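Local coordinates for restriction endonuclease Hpy99I (PDB 3GOX), which probably cleaves double-stranded DNA as a type II restriction endonuclease of the zinc-containing beta-beta-alpha-Me (His-Me finger) class, here bound to its target DNA, at residues M11-I19 and S31-N39; K76-T87 and T103-R111. All coordinates share one frame; numbering follows the deposited sequence.

Contact 1: M11-I19 and S31-N39; sequences MLKNDDFVI and SVGVIRAVN
Val34 CG2 lies over one face of the Phe17 ring, 4.1 Å above its plane and displaced toward the rim, while Gly33 O and Val32 CG1 approach the same ring obliquely. With CG beside the backbone N (chi1 -72°), Phe17 brings CE1 to 3.8 Å from Val34 CB; beta-branched residues suit such a strand, giving the ring compact methyl groups to rest on. The guanidinium of Arg36 has Val34 CG1 on one face and Asp15 OD1 oblique to it. Asp15 OD1 and Arg36 NH1, 4.5 Å apart, form no salt bridge; a water accepts from Arg36 NH1 and donates to both Asp15 OD1 and Ile35 O.

On the sheet face away from Phe17, Val18 CG2 meets Ile35 CD1 at 4.0 Å, and Gly33, lacking a side chain, pairs with Val18 through two backbone hydrogen bonds. Further along, Asp15 N gives a nearly straight bond to Ile35 O (2.9 Å, 173°) from within a type II turn, Lys13 to Asp16, where Asp16 OD2 also accepts from Lys13 N.

Strands 17-20 and 32-39 thus form an antiparallel hairpin in the SH3-like domain, flanked by strands 61-63 and 42-47 respectively. A classic beta bulge at Arg36 and Ala37 faces strand 42-47, and Val137 of the second subunit packs on Val34.

Contact 2: K76-T87 and T103-R111; sequences KICNICHILKNT and TRPSCRECR. With ZN (zinc ion), chain E; nucleotides of chain D.
Cys78 and Cys81 meet Cys107 and Cys110 around a zinc ion, and here the contact is tightest. Four sulfurs bind the metal, with Cys78 SG at 2.3 Å and Cys107 SG at 2.4 Å. Cys78 SG also accepts from Cys107 N across the contact (3.3 Å, 171°) and from Ile80 N in its own CxxC turn, while Cys107, at the N-cap, accepts from Cys110 N. Such N-H groups probably ease the negative charge of the thiolates, as in zinc knuckles. Ile80 CB packs against Cys110 SG at 3.8 Å.

Beside the cluster, Asn79 N donates to Pro105 O from above the carbonyl plane. Lys76, fully extended with CG trans to its backbone N (chi1 180°), reaches across to the 103-111 segment, its long flexible chain suiting the distance; its NZ gives hydrogen bonds to Thr103 OG1 (2.8 Å) and Arg104 O (2.9 Å).

The looser side is that of Lys85 and exposed Glu109. Lys85 NZ lies 3.3 Å from Cys107 SG, where its charge may further offset the thiolates, and a water, weakly bonded to both, bridges Lys85 NZ and Glu109 N; Glu109 itself forms a salt bridge with Lys112.

Toward the DNA, Arg111 NH2 sits 3.5 Å above the centre of the Arg104 guanidinium. Arg104 donates through NH1 and NH2 to guanine N7 of DG7 of chain D, Arg111 to its phosphate OP2; Glu91 and Asp115 hold the two arginines.

The site joins the hairpin of strands 75-77 and 84-86 to the end of strand 101-103 and the start of helix 108-115, and Thr152 of the second subunit packs on Asn79.

Both contacts are partly buried. Contact 1 mixes a buried apolar sheet interior with an exposed turn, far from the chain's centre; contact 2 lies closer in and reaches the bound DNA, its zinc site largely enclosed and its Lys85 and Glu109 side more exposed. Contact 1 relies on strand pairing and aliphatic packing within one hairpin, as befits an SH3-like sheet, whereas contact 2, with few regular strands to pair, depends on a metal and on charged or polar side chains. They hold different elements, yet they touch: Val32 N probably donates to His82 O, and Val32 CG2 packs on Ile77 CG2. The SH3-like domain is thus tied directly to the zinc-binding module, and both contacts meet the second subunit.

Contact 1: M11-I19 and S31-N39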
loop_
_atom_site.group_PDB
_atom_site.type_symbol
_atom_site.label_atom_id
_atom_site.label_comp_id
_atom_site.label_asym_id
_atom_site.label_seq_id
_atom_site.Cartn_x
_atom_site.Cartn_y
_atom_site.Cartn_z
ATOM N N MET A 11 25.388 -23.939 -24.519
ATOM C CA MET A 11 25.055 -22.497 -24.714
ATOM C C MET A 11 24.082 -21.989 -23.642
ATOM O O MET A 11 24.459 -21.155 -22.809
ATOM C CB MET A 11 24.492 -22.271 -26.120
ATOM C CG MET A 11 24.146 -20.816 -26.455
ATOM S SD MET A 11 25.373 -19.606 -25.891
ATOM C CE MET A 11 25.331 -18.435 -27.249
ATOM N N LEU A 12 22.839 -22.471 -23.658
ATOM C CA LEU A 12 21.896 -22.163 -22.575
ATOM C C LEU A 12 22.289 -22.957 -21.322
ATOM O O LEU A 12 22.777 -24.104 -21.403
ATOM C CB LEU A 12 20.442 -22.439 -22.972
ATOM C CG LEU A 12 19.816 -21.487 -23.998
ATOM C CD1 LEU A 12 18.479 -22.039 -24.485
ATOM C CD2 LEU A 12 19.617 -20.057 -23.453
ATOM N N LYS A 13 22.123 -22.317 -20.173
ATOM C CA LYS A 13 22.415 -22.921 -18.873
ATOM C C LYS A 13 21.157 -22.908 -18.034
ATOM O O LYS A 13 20.313 -22.015 -18.173
ATOM C CB LYS A 13 23.494 -22.126 -18.130
ATOM C CG LYS A 13 24.793 -21.961 -18.869
ATOM C CD LYS A 13 25.788 -21.185 -18.036
ATOM C CE LYS A 13 25.305 -19.777 -17.672
ATOM N NZ LYS A 13 26.418 -18.965 -17.079
ATOM N N ASN A 14 21.029 -23.881 -17.146
ATOM C CA ASN A 14 20.011 -23.812 -16.114
ATOM C C ASN A 14 20.078 -22.461 -15.401
ATOM O O ASN A 14 21.168 -21.951 -15.110
ATOM C CB ASN A 14 20.137 -24.981 -15.132
ATOM C CG ASN A 14 19.638 -26.298 -15.730
ATOM O OD1 ASN A 14 18.726 -26.294 -16.571
ATOM N ND2 ASN A 14 20.194 -27.425 -15.262
ATOM N N ASP A 15 18.889 -21.890 -15.170
ATOM C CA ASP A 15 18.647 -20.609 -14.491
ATOM C C ASP A 15 18.712 -19.417 -15.442
ATOM O O ASP A 15 18.368 -18.305 -15.034
ATOM C CB ASP A 15 19.547 -20.379 -13.282
ATOM C CG ASP A 15 19.484 -21.516 -12.283
ATOM O OD1 ASP A 15 18.404 -22.090 -12.094
ATOM O OD2 ASP A 15 20.519 -21.773 -11.636
ATOM N N ASP A 16 19.123 -19.631 -16.693
ATOM C CA ASP A 16 19.094 -18.560 -17.694
ATOM C C ASP A 16 17.654 -18.211 -18.048
ATOM O O ASP A 16 16.753 -19.052 -17.970
ATOM C CB ASP A 16 19.782 -18.953 -19.005
ATOM C CG ASP A 16 21.291 -19.019 -18.907
ATOM O OD1 ASP A 16 21.895 -18.533 -17.925
ATOM O OD2 ASP A 16 21.869 -19.534 -19.893
ATOM N N PHE A 17 17.451 -16.967 -18.468
ATOM C CA PHE A 17 16.152 -16.499 -18.949
ATOM C C PHE A 17 16.088 -16.381 -20.466
ATOM O O PHE A 17 17.058 -16.006 -21.117
ATOM C CB PHE A 17 15.805 -15.159 -18.291
ATOM C CG PHE A 17 15.455 -15.294 -16.841
ATOM C CD1 PHE A 17 14.175 -15.637 -16.450
ATOM C CD2 PHE A 17 16.422 -15.131 -15.870
ATOM C CE1 PHE A 17 13.878 -15.790 -15.103
ATOM C CE2 PHE A 17 16.125 -15.283 -14.528
ATOM C CZ PHE A 17 14.842 -15.614 -14.156
ATOM N N VAL A 18 14.934 -16.743 -21.016
ATOM C CA VAL A 18 14.704 -16.753 -22.444
ATOM C C VAL A 18 13.319 -16.222 -22.746
ATOM O O VAL A 18 12.446 -16.188 -21.852
ATOM C CB VAL A 18 14.796 -18.183 -23.019
ATOM C CG1 VAL A 18 16.230 -18.700 -22.909
ATOM C CG2 VAL A 18 13.819 -19.133 -22.324
ATOM N N ILE A 19 13.116 -15.844 -24.003
ATOM C CA ILE A 19 11.770 -15.648 -24.514
ATOM C C ILE A 19 11.498 -16.670 -25.604
ATOM O O ILE A 19 12.406 -17.113 -26.321
ATOM C CB ILE A 19 11.520 -14.221 -25.057
ATOM C CG1 ILE A 19 12.581 -13.834 -26.086
ATOM C CG2 ILE A 19 11.440 -13.234 -23.881
ATOM C CD1 ILE A 19 12.319 -12.486 -26.747
ATOM N N SER A 31 6.879 -14.572 -24.459
ATOM C CA SER A 31 6.707 -15.124 -23.108
ATOM C C SER A 31 8.062 -15.420 -22.514
ATOM O O SER A 31 8.876 -16.088 -23.157
ATOM C CB SER A 31 5.886 -16.406 -23.166
ATOM O OG SER A 31 4.558 -16.163 -23.600
ATOM N N VAL A 32 8.309 -14.945 -21.293
ATOM C CA VAL A 32 9.563 -15.177 -20.577
ATOM C C VAL A 32 9.504 -16.511 -19.853
ATOM O O VAL A 32 8.533 -16.848 -19.174
ATOM C CB VAL A 32 9.864 -14.046 -19.566
ATOM C CG1 VAL A 32 11.181 -14.313 -18.792
ATOM C CG2 VAL A 32 9.941 -12.722 -20.314
ATOM N N GLY A 33 10.588 -17.262 -19.990
ATOM C CA GLY A 33 10.774 -18.509 -19.271
ATOM C C GLY A 33 12.152 -18.595 -18.660
ATOM O O GLY A 33 13.069 -17.866 -19.036
ATOM N N VAL A 34 12.277 -19.494 -17.689
ATOM C CA VAL A 34 13.559 -19.822 -17.067
ATOM C C VAL A 34 13.923 -21.278 -17.424
ATOM O O VAL A 34 13.067 -22.188 -17.445
ATOM C CB VAL A 34 13.517 -19.590 -15.546
ATOM C CG1 VAL A 34 12.461 -20.419 -14.861
ATOM C CG2 VAL A 34 14.893 -19.826 -14.947
ATOM N N ILE A 35 15.198 -21.518 -17.729
ATOM C CA ILE A 35 15.655 -22.853 -18.093
ATOM C C ILE A 35 15.767 -23.717 -16.843
ATOM O O ILE A 35 16.453 -23.336 -15.895
ATOM C CB ILE A 35 17.029 -22.788 -18.797
ATOM C CG1 ILE A 35 16.955 -21.874 -20.028
ATOM C CG2 ILE A 35 17.547 -24.199 -19.145
ATOM C CD1 ILE A 35 15.943 -22.292 -21.006
ATOM N N ARG A 36 15.085 -24.874 -16.847
ATOM C CA ARG A 36 15.019 -25.774 -15.697
ATOM C C ARG A 36 15.782 -27.078 -15.874
ATOM O O ARG A 36 16.124 -27.736 -14.894
ATOM C CB ARG A 36 13.548 -26.081 -15.347
ATOM C CG ARG A 36 12.732 -24.876 -14.874
ATOM C CD ARG A 36 13.407 -24.046 -13.771
ATOM N NE ARG A 36 12.460 -23.565 -12.780
ATOM C CZ ARG A 36 12.728 -22.628 -11.878
ATOM N NH1 ARG A 36 13.911 -22.022 -11.872
ATOM N NH2 ARG A 36 11.791 -22.279 -10.997
ATOM N N ALA A 37 15.988 -27.471 -17.126
ATOM C CA ALA A 37 16.866 -28.590 -17.450
ATOM C C ALA A 37 17.358 -28.404 -18.871
ATOM O O ALA A 37 16.718 -27.742 -19.669
ATOM C CB ALA A 37 16.133 -29.932 -17.287
ATOM N N VAL A 38 18.511 -29.003 -19.155
ATOM C CA VAL A 38 19.126 -28.971 -20.479
ATOM C C VAL A 38 19.333 -30.400 -20.981
ATOM O O VAL A 38 19.874 -31.248 -20.268
ATOM C CB VAL A 38 20.489 -28.230 -20.454
ATOM C CG1 VAL A 38 21.166 -28.298 -21.820
ATOM C CG2 VAL A 38 20.319 -26.772 -20.002
ATOM N N ASN A 39 18.889 -30.655 -22.212
ATOM C CA ASN A 39 19.143 -31.924 -22.916
ATOM C C ASN A 39 19.674 -31.750 -24.349
ATOM O O ASN A 39 18.893 -31.661 -25.292
ATOM C CB ASN A 39 17.854 -32.729 -22.994
ATOM C CG ASN A 39 17.466 -33.325 -21.672
ATOM O OD1 ASN A 39 16.563 -32.836 -20.994
ATOM N ND2 ASN A 39 18.150 -34.391 -21.293
HETATM O O HOH W 1 16.409 -23.195 -13.069
#

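Contact 2: K76-T87 and T103-R111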
loop_
_atom_site.group_PDB
_atom_site.type_symbol
_atom_site.label_atom_id
_atom_site.label_comp_id
_atom_site.label_asym_id
_atom_site.label_seq_id
_atom_site.Cartn_x
_atom_site.Cartn_y
_atom_site.Cartn_z
ATOM N N LYS A 76 9.898 -4.175 -20.944
ATOM C CA LYS A 76 9.622 -4.489 -19.551
ATOM C C LYS A 76 8.870 -5.814 -19.509
ATOM O O LYS A 76 8.040 -6.092 -20.400
ATOM C CB LYS A 76 8.816 -3.356 -18.888
ATOM C CG LYS A 76 8.447 -3.558 -17.420
ATOM C CD LYS A 76 7.682 -2.362 -16.840
ATOM C CE LYS A 76 7.565 -2.487 -15.373
ATOM N NZ LYS A 76 6.820 -1.347 -14.779
ATOM N N ILE A 77 9.165 -6.628 -18.499
ATOM C CA ILE A 77 8.497 -7.915 -18.291
ATOM C C ILE A 77 7.304 -7.697 -17.347
ATOM O O ILE A 77 7.480 -7.196 -16.231
ATOM C CB ILE A 77 9.434 -8.946 -17.680
ATOM C CG1 ILE A 77 10.694 -9.125 -18.529
ATOM C CG2 ILE A 77 8.701 -10.288 -17.500
ATOM C CD1 ILE A 77 11.811 -9.942 -17.826
ATOM N N CYS A 78 6.091 -8.063 -17.779
ATOM C CA CYS A 78 4.890 -7.898 -16.959
ATOM C C CYS A 78 4.921 -8.854 -15.762
ATOM O O CYS A 78 5.313 -10.004 -15.906
ATOM C CB CYS A 78 3.642 -8.137 -17.793
ATOM S SG CYS A 78 2.103 -8.132 -16.836
ATOM N N ASN A 79 4.498 -8.393 -14.583
ATOM C CA ASN A 79 4.546 -9.226 -13.383
ATOM C C ASN A 79 3.421 -10.231 -13.254
ATOM O O ASN A 79 3.426 -11.025 -12.305
ATOM C CB ASN A 79 4.623 -8.378 -12.110
ATOM C CG ASN A 79 3.285 -7.778 -11.741
ATOM O OD1 ASN A 79 2.575 -7.306 -12.597
ATOM N ND2 ASN A 79 2.946 -7.803 -10.466
ATOM N N ILE A 80 2.473 -10.215 -14.194
ATOM C CA ILE A 80 1.400 -11.206 -14.200
ATOM C C ILE A 80 1.687 -12.158 -15.349
ATOM O O ILE A 80 2.176 -13.267 -15.127
ATOM C CB ILE A 80 -0.004 -10.542 -14.270
ATOM C CG1 ILE A 80 -0.182 -9.539 -13.120
ATOM C CG2 ILE A 80 -1.090 -11.598 -14.253
ATOM C CD1 ILE A 80 -0.042 -10.100 -11.752
ATOM N N CYS A 81 1.509 -11.715 -16.578
ATOM C CA CYS A 81 1.696 -12.601 -17.719
ATOM C C CYS A 81 3.164 -12.936 -18.002
ATOM O O CYS A 81 3.459 -13.911 -18.698
ATOM C CB CYS A 81 1.030 -12.015 -18.982
ATOM S SG CYS A 81 1.736 -10.466 -19.661
ATOM N N HIS A 82 4.094 -12.135 -17.484
ATOM C CA HIS A 82 5.526 -12.372 -17.726
ATOM C C HIS A 82 5.800 -12.534 -19.226
ATOM O O HIS A 82 6.538 -13.412 -19.671
ATOM C CB HIS A 82 6.080 -13.537 -16.871
ATOM C CG HIS A 82 6.362 -13.152 -15.452
ATOM N ND1 HIS A 82 5.381 -13.099 -14.480
ATOM C CD2 HIS A 82 7.502 -12.729 -14.856
ATOM C CE1 HIS A 82 5.919 -12.686 -13.339
ATOM N NE2 HIS A 82 7.200 -12.446 -13.540
ATOM N N ILE A 83 5.242 -11.614 -19.994
ATOM C CA ILE A 83 5.585 -11.423 -21.401
ATOM C C ILE A 83 6.391 -10.136 -21.454
ATOM O O ILE A 83 6.098 -9.171 -20.719
ATOM C CB ILE A 83 4.312 -11.338 -22.280
ATOM C CG1 ILE A 83 3.574 -12.676 -22.208
ATOM C CG2 ILE A 83 4.640 -10.933 -23.719
ATOM C CD1 ILE A 83 2.171 -12.645 -22.826
ATOM N N LEU A 84 7.425 -10.155 -22.288
ATOM C CA LEU A 84 8.286 -8.997 -22.501
ATOM C C LEU A 84 7.596 -8.092 -23.521
ATOM O O LEU A 84 7.294 -8.543 -24.633
ATOM C CB LEU A 84 9.658 -9.459 -23.011
ATOM C CG LEU A 84 10.715 -8.394 -23.301
ATOM C CD1 LEU A 84 11.201 -7.767 -21.996
ATOM C CD2 LEU A 84 11.858 -9.043 -24.126
ATOM N N LYS A 85 7.297 -6.858 -23.110
ATOM C CA LYS A 85 6.546 -5.890 -23.902
ATOM C C LYS A 85 7.287 -4.562 -23.946
ATOM O O LYS A 85 8.104 -4.265 -23.085
ATOM C CB LYS A 85 5.152 -5.694 -23.294
ATOM C CG LYS A 85 4.280 -6.919 -23.386
ATOM C CD LYS A 85 2.833 -6.633 -22.959
ATOM C CE LYS A 85 1.960 -7.880 -23.086
ATOM N NZ LYS A 85 0.495 -7.557 -23.013
ATOM N N ASN A 86 6.950 -3.727 -24.923
ATOM C CA ASN A 86 7.490 -2.374 -24.958
ATOM C C ASN A 86 7.009 -1.580 -23.749
ATOM O O ASN A 86 5.912 -1.833 -23.222
ATOM C CB ASN A 86 7.080 -1.649 -26.236
ATOM C CG ASN A 86 7.733 -2.227 -27.478
ATOM O OD1 ASN A 86 8.827 -2.804 -27.420
ATOM N ND2 ASN A 86 7.069 -2.068 -28.615
ATOM N N THR A 87 7.824 -0.612 -23.320
ATOM C CA THR A 87 7.490 0.259 -22.176
ATOM C C THR A 87 6.108 0.884 -22.279
ATOM O O THR A 87 5.410 0.985 -21.268
ATOM C CB THR A 87 8.523 1.385 -22.016
ATOM O OG1 THR A 87 9.813 0.800 -21.823
ATOM C CG2 THR A 87 8.208 2.270 -20.829
ATOM N N THR A 103 6.239 3.072 -14.312
ATOM C CA THR A 103 5.039 2.460 -14.853
ATOM C C THR A 103 4.558 1.353 -13.914
ATOM O O THR A 103 5.337 0.827 -13.121
ATOM C CB THR A 103 5.294 1.895 -16.263
ATOM O OG1 THR A 103 6.397 0.980 -16.234
ATOM C CG2 THR A 103 5.621 3.021 -17.244
ATOM N N ARG A 104 3.272 1.018 -13.980
ATOM C CA ARG A 104 2.738 -0.089 -13.193
ATOM C C ARG A 104 3.496 -1.364 -13.558
ATOM O O ARG A 104 3.948 -1.491 -14.697
ATOM C CB ARG A 104 1.237 -0.279 -13.450
ATOM C CG ARG A 104 0.321 0.873 -13.055
ATOM C CD ARG A 104 -1.095 0.402 -13.100
ATOM N NE ARG A 104 -2.087 1.435 -12.826
ATOM C CZ ARG A 104 -2.576 1.763 -11.627
ATOM N NH1 ARG A 104 -2.114 1.213 -10.521
ATOM N NH2 ARG A 104 -3.514 2.692 -11.547
ATOM N N PRO A 105 3.614 -2.306 -12.619
ATOM C CA PRO A 105 4.335 -3.561 -12.944
ATOM C C PRO A 105 3.536 -4.497 -13.847
ATOM O O PRO A 105 4.140 -5.385 -14.467
ATOM C CB PRO A 105 4.556 -4.192 -11.576
ATOM C CG PRO A 105 3.421 -3.684 -10.736
ATOM C CD PRO A 105 3.163 -2.280 -11.219
ATOM N N SER A 106 2.214 -4.334 -13.912
ATOM C CA SER A 106 1.333 -5.133 -14.770
ATOM C C SER A 106 0.973 -4.352 -16.036
ATOM O O SER A 106 0.655 -3.159 -15.970
ATOM C CB SER A 106 0.047 -5.500 -14.022
ATOM O OG SER A 106 0.302 -5.924 -12.708
ATOM N N CYS A 107 1.045 -5.031 -17.178
ATOM C CA CYS A 107 0.773 -4.417 -18.472
ATOM C C CYS A 107 -0.694 -4.020 -18.596
ATOM O O CYS A 107 -1.551 -4.472 -17.835
ATOM C CB CYS A 107 1.166 -5.374 -19.611
ATOM S SG CYS A 107 0.085 -6.803 -19.825
ATOM N N ARG A 108 -0.987 -3.187 -19.585
ATOM C CA ARG A 108 -2.347 -2.715 -19.788
ATOM C C ARG A 108 -3.340 -3.863 -19.951
ATOM O O ARG A 108 -4.453 -3.768 -19.453
ATOM C CB ARG A 108 -2.421 -1.755 -20.973
ATOM C CG ARG A 108 -1.628 -0.472 -20.785
ATOM C CD ARG A 108 -1.703 0.400 -22.038
ATOM N NE ARG A 108 -0.581 1.333 -22.136
ATOM C CZ ARG A 108 -0.549 2.557 -21.602
ATOM N NH1 ARG A 108 -1.592 3.028 -20.927
ATOM N NH2 ARG A 108 0.538 3.322 -21.747
ATOM N N GLU A 109 -2.969 -4.928 -20.649
ATOM C CA GLU A 109 -3.871 -6.065 -20.819
ATOM C C GLU A 109 -4.195 -6.734 -19.476
ATOM O O GLU A 109 -5.350 -7.030 -19.194
ATOM C CB GLU A 109 -3.309 -7.082 -21.814
ATOM C CG GLU A 109 -3.287 -6.565 -23.240
ATOM C CD GLU A 109 -4.648 -6.099 -23.703
ATOM O OE1 GLU A 109 -5.607 -6.907 -23.648
ATOM O OE2 GLU A 109 -4.768 -4.919 -24.110
ATOM N N CYS A 110 -3.183 -6.963 -18.649
ATOM C CA CYS A 110 -3.386 -7.629 -17.368
ATOM C C CYS A 110 -4.125 -6.710 -16.390
ATOM O O CYS A 110 -4.861 -7.189 -15.535
ATOM C CB CYS A 110 -2.054 -8.126 -16.782
ATOM S SG CYS A 110 -1.344 -9.547 -17.685
ATOM N N ARG A 111 -3.971 -5.393 -16.534
ATOM C CA ARG A 111 -4.690 -4.441 -15.680
ATOM C C ARG A 111 -6.193 -4.488 -15.929
ATOM O O ARG A 111 -6.960 -4.150 -15.028
ATOM C CB ARG A 111 -4.194 -3.019 -15.875
ATOM C CG ARG A 111 -2.809 -2.715 -15.292
ATOM C CD ARG A 111 -2.712 -2.750 -13.769
ATOM N NE ARG A 111 -3.679 -1.882 -13.124
ATOM C CZ ARG A 111 -3.855 -1.789 -11.816
ATOM N NH1 ARG A 111 -3.078 -2.449 -10.968
ATOM N NH2 ARG A 111 -4.809 -0.997 -11.351
HETATM ZN ZN ZN E . 0.654 -8.698 -18.555
ATOM P P DG D 7 -5.372 -2.262 -7.384
ATOM O OP1 DG D 7 -6.170 -3.509 -7.488
ATOM O OP2 DG D 7 -4.646 -1.751 -8.570
ATOM O "O5'" DG D 7 -6.346 -1.107 -6.880
ATOM C "C5'" DG D 7 -7.023 -1.244 -5.642
ATOM C "C4'" DG D 7 -7.724 0.044 -5.277
ATOM O "O4'" DG D 7 -6.747 1.115 -5.251
ATOM C "C3'" DG D 7 -8.809 0.518 -6.241
ATOM O "O3'" DG D 7 -9.748 1.309 -5.511
ATOM C "C2'" DG D 7 -8.027 1.384 -7.209
ATOM C "C1'" DG D 7 -7.009 2.051 -6.290
ATOM N N9 DG D 7 -5.739 2.385 -6.938
ATOM C C8 DG D 7 -5.165 1.736 -8.010
ATOM N N7 DG D 7 -4.060 2.298 -8.423
ATOM C C5 DG D 7 -3.883 3.379 -7.570
ATOM C C6 DG D 7 -2.871 4.379 -7.550
ATOM O O6 DG D 7 -1.920 4.533 -8.325
ATOM N N1 DG D 7 -3.061 5.279 -6.505
ATOM C C2 DG D 7 -4.098 5.240 -5.607
ATOM N N2 DG D 7 -4.096 6.202 -4.665
ATOM N N3 DG D 7 -5.064 4.330 -5.630
ATOM C C4 DG D 7 -4.895 3.436 -6.631
ATOM P P DT D 5 6.572 -2.528 -8.533
ATOM O OP1 DT D 5 6.834 -3.993 -8.598
ATOM O OP2 DT D 5 6.534 -1.735 -9.780
ATOM O "O5'" DT D 5 5.174 -2.351 -7.795
ATOM C "C5'" DT D 5 4.845 -3.141 -6.658
ATOM C "C4'" DT D 5 3.637 -2.553 -5.970
ATOM O "O4'" DT D 5 3.971 -1.251 -5.473
ATOM C "C3'" DT D 5 2.454 -2.338 -6.909
ATOM O "O3'" DT D 5 1.589 -3.472 -6.807
ATOM C "C2'" DT D 5 1.802 -1.059 -6.397
ATOM C "C1'" DT D 5 2.779 -0.505 -5.357
ATOM N N1 DT D 5 3.156 0.910 -5.471
ATOM C C2 DT D 5 2.958 1.705 -4.370
ATOM O O2 DT D 5 2.420 1.304 -3.352
ATOM N N3 DT D 5 3.414 2.991 -4.503
ATOM C C4 DT D 5 4.030 3.548 -5.605
ATOM O O4 DT D 5 4.417 4.711 -5.562
ATOM C C5 DT D 5 4.174 2.664 -6.744
ATOM C C7 DT D 5 4.815 3.181 -7.995
ATOM C C6 DT D 5 3.729 1.406 -6.622
ATOM P P DC D 6 0.374 -3.657 -7.837
ATOM O OP1 DC D 6 0.067 -5.110 -7.881
ATOM O OP2 DC D 6 0.658 -2.927 -9.093
ATOM O "O5'" DC D 6 -0.846 -2.930 -7.116
ATOM C "C5'" DC D 6 -1.355 -3.420 -5.880
ATOM C "C4'" DC D 6 -2.144 -2.337 -5.188
ATOM O "O4'" DC D 6 -1.269 -1.273 -4.777
ATOM C "C3'" DC D 6 -3.163 -1.654 -6.085
ATOM O "O3'" DC D 6 -4.347 -2.457 -6.163
ATOM C "C2'" DC D 6 -3.383 -0.335 -5.368
ATOM C "C1'" DC D 6 -2.024 -0.067 -4.696
ATOM N N1 DC D 6 -1.218 1.007 -5.298
ATOM C C2 DC D 6 -0.718 2.016 -4.468
ATOM O O2 DC D 6 -0.931 1.945 -3.247
ATOM N N3 DC D 6 -0.008 3.031 -5.012
ATOM C C4 DC D 6 0.226 3.054 -6.327
ATOM N N4 DC D 6 0.925 4.083 -6.817
ATOM C C5 DC D 6 -0.252 2.025 -7.195
ATOM C C6 DC D 6 -0.964 1.032 -6.643
HETATM O O HOH W 2 6.757 -5.958 -13.904
HETATM O O HOH W 3 -0.360 -4.323 -22.681
#